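Long-range contact in argininosuccinate lyase (Chelativorans sp., PDB 6RXA), which is the C-N lyase called EDDS lyase, of the aspartase/fumarase superfamily, and probably splits argininosuccinate into fumarate and arginine: residues A[135-146]-A[172-183]. The protein carries 2 engineered substitutions. Sequence-based numbering, arbitrary orientation.
Sequences VIGYREAVVHKA and LMAISENLAKNL
Arg-139 and Ser-176 lie opposite each other, CA to CA 5.8 Å, where helix 112-147 meets helix 168-193; the segments 135-146 and 172-183 run antiparallel, their axes 8.7 Å apart at closest approach and inclined at 154°. Packing is knobs-into-holes. Arg-139 fits among Ser-176, Leu-179, Ala-180 and Leu-183, Val-142 among Leu-172, Ile-175, Ser-176 and Leu-179, and Leu-179 answers from the other helix by entering between Val-135, Tyr-138, Arg-139 and Val-142. The CD1 methyl of Leu-179 lies over one face of the Tyr-138 ring, a CH-pi contact 4.2 Å from the centroid, while Leu-179 CD2 is 3.7 Å from Tyr-138 CD2. At the two ends, the side chains of Val-135 and Leu-183 run alongside each other in opposite senses, CG1 of the valine 3.7 Å from CD2 of the leucine, and Ala-146 CB meets Met-173 SD at 3.8 Å.

The Arg-139 chain is extended, CG anti to the backbone N (chi1 -174°). Its NE donates to Ser-176 OG, 3.1 Å away, along a nearly straight bond (170°) in the guanidinium plane; Ala-180 CB lies over one face, toward the rim, 3.5 Å from Arg-139 NH2. A water joins Arg-139 NH2 to Ser-176 OG, and Glu-464 and Asp-468 on helix 451-500 form salt bridges with NH2 and NH1. Together these partners should hold the guanidinium in one orientation and probably offset the cost of burying its charge, tying this largely apolar helix pair to the long C-terminal helix.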
# COMPACT_ATOMS: atom_id res chain seq x y z
N VAL A 135 -23.78 -4.51 7.03
CA VAL A 135 -23.42 -3.34 7.84
C VAL A 135 -24.62 -2.83 8.63
O VAL A 135 -24.48 -2.42 9.78
CB VAL A 135 -22.78 -2.24 6.97
CG1 VAL A 135 -22.51 -0.98 7.79
CG2 VAL A 135 -21.48 -2.76 6.38
N ILE A 136 -25.82 -2.88 8.03
CA ILE A 136 -27.03 -2.53 8.78
C ILE A 136 -27.22 -3.49 9.96
O ILE A 136 -27.52 -3.07 11.08
CB ILE A 136 -28.25 -2.51 7.84
CG1 ILE A 136 -28.20 -1.31 6.91
CG2 ILE A 136 -29.54 -2.50 8.67
CD1 ILE A 136 -29.28 -1.34 5.83
N GLY A 137 -27.03 -4.79 9.72
CA GLY A 137 -27.17 -5.74 10.81
C GLY A 137 -26.17 -5.50 11.93
O GLY A 137 -26.49 -5.67 13.11
N TYR A 138 -24.96 -5.10 11.57
CA TYR A 138 -23.93 -4.75 12.55
C TYR A 138 -24.34 -3.52 13.34
O TYR A 138 -24.29 -3.51 14.57
CB TYR A 138 -22.64 -4.53 11.77
CG TYR A 138 -21.34 -4.23 12.50
CD1 TYR A 138 -21.06 -4.73 13.75
CD2 TYR A 138 -20.38 -3.45 11.87
CE1 TYR A 138 -19.84 -4.46 14.36
CE2 TYR A 138 -19.16 -3.18 12.47
CZ TYR A 138 -18.90 -3.69 13.72
OH TYR A 138 -17.69 -3.41 14.33
N ARG A 139 -24.81 -2.48 12.63
CA ARG A 139 -25.28 -1.29 13.33
C ARG A 139 -26.47 -1.59 14.22
O ARG A 139 -26.56 -1.07 15.34
CB ARG A 139 -25.60 -0.18 12.32
CG ARG A 139 -25.94 1.13 12.99
CD ARG A 139 -26.26 2.20 11.98
NE ARG A 139 -26.44 3.48 12.65
CZ ARG A 139 -26.98 4.55 12.08
NH1 ARG A 139 -27.43 4.49 10.84
NH2 ARG A 139 -27.06 5.69 12.76
N GLU A 140 -27.39 -2.44 13.77
CA GLU A 140 -28.53 -2.83 14.60
C GLU A 140 -28.05 -3.46 15.90
O GLU A 140 -28.53 -3.11 16.99
CB GLU A 140 -29.45 -3.81 13.86
CG GLU A 140 -30.31 -3.18 12.81
CD GLU A 140 -31.07 -4.19 11.98
OE1 GLU A 140 -30.83 -5.40 12.15
OE2 GLU A 140 -31.90 -3.77 11.13
N ALA A 141 -27.10 -4.40 15.82
CA ALA A 141 -26.60 -5.05 17.02
C ALA A 141 -25.94 -4.04 17.96
O ALA A 141 -26.12 -4.13 19.19
CB ALA A 141 -25.62 -6.16 16.65
N VAL A 142 -25.19 -3.09 17.41
CA VAL A 142 -24.51 -2.07 18.20
C VAL A 142 -25.51 -1.18 18.93
O VAL A 142 -25.38 -0.93 20.14
CB VAL A 142 -23.60 -1.25 17.27
CG1 VAL A 142 -23.14 0.06 17.90
CG2 VAL A 142 -22.40 -2.09 16.83
N VAL A 143 -26.51 -0.67 18.21
CA VAL A 143 -27.48 0.25 18.82
C VAL A 143 -28.36 -0.48 19.82
O VAL A 143 -28.65 0.04 20.91
CB VAL A 143 -28.31 0.93 17.72
CG1 VAL A 143 -29.43 1.76 18.34
CG2 VAL A 143 -27.45 1.80 16.85
N HIS A 144 -28.81 -1.69 19.48
CA HIS A 144 -29.67 -2.44 20.39
C HIS A 144 -28.92 -2.84 21.65
O HIS A 144 -29.50 -2.84 22.75
CB HIS A 144 -30.28 -3.63 19.65
CG HIS A 144 -31.05 -3.23 18.42
ND1 HIS A 144 -31.57 -4.15 17.54
CD2 HIS A 144 -31.37 -2.01 17.93
CE1 HIS A 144 -32.19 -3.51 16.55
NE2 HIS A 144 -32.07 -2.21 16.76
N LYS A 145 -27.63 -3.16 21.53
CA LYS A 145 -26.79 -3.40 22.70
C LYS A 145 -26.64 -2.13 23.53
O LYS A 145 -26.77 -2.16 24.76
CB LYS A 145 -25.43 -3.94 22.26
CG LYS A 145 -24.54 -4.50 23.37
CD LYS A 145 -25.00 -5.85 23.90
CE LYS A 145 -23.89 -6.53 24.70
NZ LYS A 145 -24.28 -7.92 25.06
N ALA A 146 -26.39 -0.99 22.88
CA ALA A 146 -26.25 0.26 23.61
C ALA A 146 -27.48 0.54 24.46
O ALA A 146 -27.37 1.02 25.60
CB ALA A 146 -26.02 1.42 22.65
N LEU A 172 -20.70 2.43 22.52
CA LEU A 172 -21.31 1.78 21.36
C LEU A 172 -21.91 2.80 20.40
O LEU A 172 -21.89 2.58 19.19
CB LEU A 172 -22.33 0.75 21.80
CG LEU A 172 -21.68 -0.47 22.47
CD1 LEU A 172 -22.73 -1.30 23.21
CD2 LEU A 172 -20.96 -1.33 21.44
N MET A 173 -22.40 3.93 20.90
CA MET A 173 -22.96 4.92 19.99
C MET A 173 -21.89 5.64 19.19
O MET A 173 -22.21 6.20 18.14
CB MET A 173 -23.91 5.86 20.72
CG MET A 173 -25.16 5.13 21.22
SD MET A 173 -26.00 4.09 20.00
CE MET A 173 -26.61 5.33 18.88
N ALA A 174 -20.62 5.62 19.62
CA ALA A 174 -19.56 6.09 18.74
C ALA A 174 -19.47 5.19 17.52
O ALA A 174 -19.36 5.66 16.38
CB ALA A 174 -18.22 6.11 19.48
N ILE A 175 -19.54 3.88 17.75
CA ILE A 175 -19.50 2.92 16.65
C ILE A 175 -20.70 3.13 15.73
O ILE A 175 -20.57 3.12 14.51
CB ILE A 175 -19.42 1.48 17.20
CG1 ILE A 175 -18.23 1.32 18.16
CG2 ILE A 175 -19.36 0.48 16.06
CD1 ILE A 175 -16.87 1.61 17.57
N SER A 176 -21.89 3.39 16.31
CA SER A 176 -23.06 3.62 15.47
C SER A 176 -22.86 4.80 14.53
O SER A 176 -23.24 4.74 13.36
CB SER A 176 -24.31 3.81 16.34
OG SER A 176 -25.45 4.07 15.52
N GLU A 177 -22.25 5.89 15.03
CA GLU A 177 -22.04 7.07 14.19
C GLU A 177 -21.01 6.79 13.10
O GLU A 177 -21.18 7.24 11.96
CB GLU A 177 -21.65 8.25 15.10
CG GLU A 177 -21.61 9.61 14.38
CD GLU A 177 -21.66 10.82 15.31
OE1 GLU A 177 -21.87 10.66 16.52
OE2 GLU A 177 -21.53 11.95 14.79
N ASN A 178 -19.95 6.04 13.43
CA ASN A 178 -19.00 5.57 12.43
C ASN A 178 -19.72 4.80 11.33
O ASN A 178 -19.48 5.02 10.13
CB ASN A 178 -17.97 4.66 13.12
CG ASN A 178 -17.13 3.84 12.14
OD1 ASN A 178 -17.63 2.90 11.51
ND2 ASN A 178 -15.84 4.17 12.04
N LEU A 179 -20.61 3.89 11.72
CA LEU A 179 -21.29 3.05 10.76
C LEU A 179 -22.27 3.84 9.91
O LEU A 179 -22.44 3.53 8.73
CB LEU A 179 -22.00 1.91 11.49
CG LEU A 179 -21.07 0.92 12.19
CD1 LEU A 179 -21.85 -0.12 12.99
CD2 LEU A 179 -20.17 0.22 11.18
N ALA A 180 -22.92 4.84 10.49
CA ALA A 180 -23.81 5.68 9.69
C ALA A 180 -23.05 6.33 8.54
O ALA A 180 -23.53 6.36 7.41
CB ALA A 180 -24.47 6.71 10.59
N LYS A 181 -21.83 6.81 8.81
CA LYS A 181 -21.05 7.46 7.77
C LYS A 181 -20.55 6.45 6.74
O LYS A 181 -20.50 6.74 5.54
CB LYS A 181 -19.92 8.29 8.38
CG LYS A 181 -20.45 9.55 9.06
CD LYS A 181 -19.34 10.42 9.61
CE LYS A 181 -18.66 9.74 10.78
NZ LYS A 181 -17.86 10.74 11.55
N ASN A 182 -20.18 5.24 7.19
CA ASN A 182 -19.80 4.20 6.24
C ASN A 182 -20.98 3.78 5.36
O ASN A 182 -20.80 3.50 4.17
CB ASN A 182 -19.17 3.02 6.97
CG ASN A 182 -17.71 3.29 7.33
OD1 ASN A 182 -16.95 3.76 6.49
ND2 ASN A 182 -17.34 3.02 8.57
N LEU A 183 -22.19 3.76 5.91
CA LEU A 183 -23.36 3.47 5.08
C LEU A 183 -23.56 4.55 4.03
O LEU A 183 -23.89 4.25 2.88
CB LEU A 183 -24.60 3.28 5.96
CG LEU A 183 -24.64 1.93 6.68
CD1 LEU A 183 -25.63 1.95 7.82
CD2 LEU A 183 -24.97 0.77 5.72
O HOH W 1 -25.67 6.88 15.23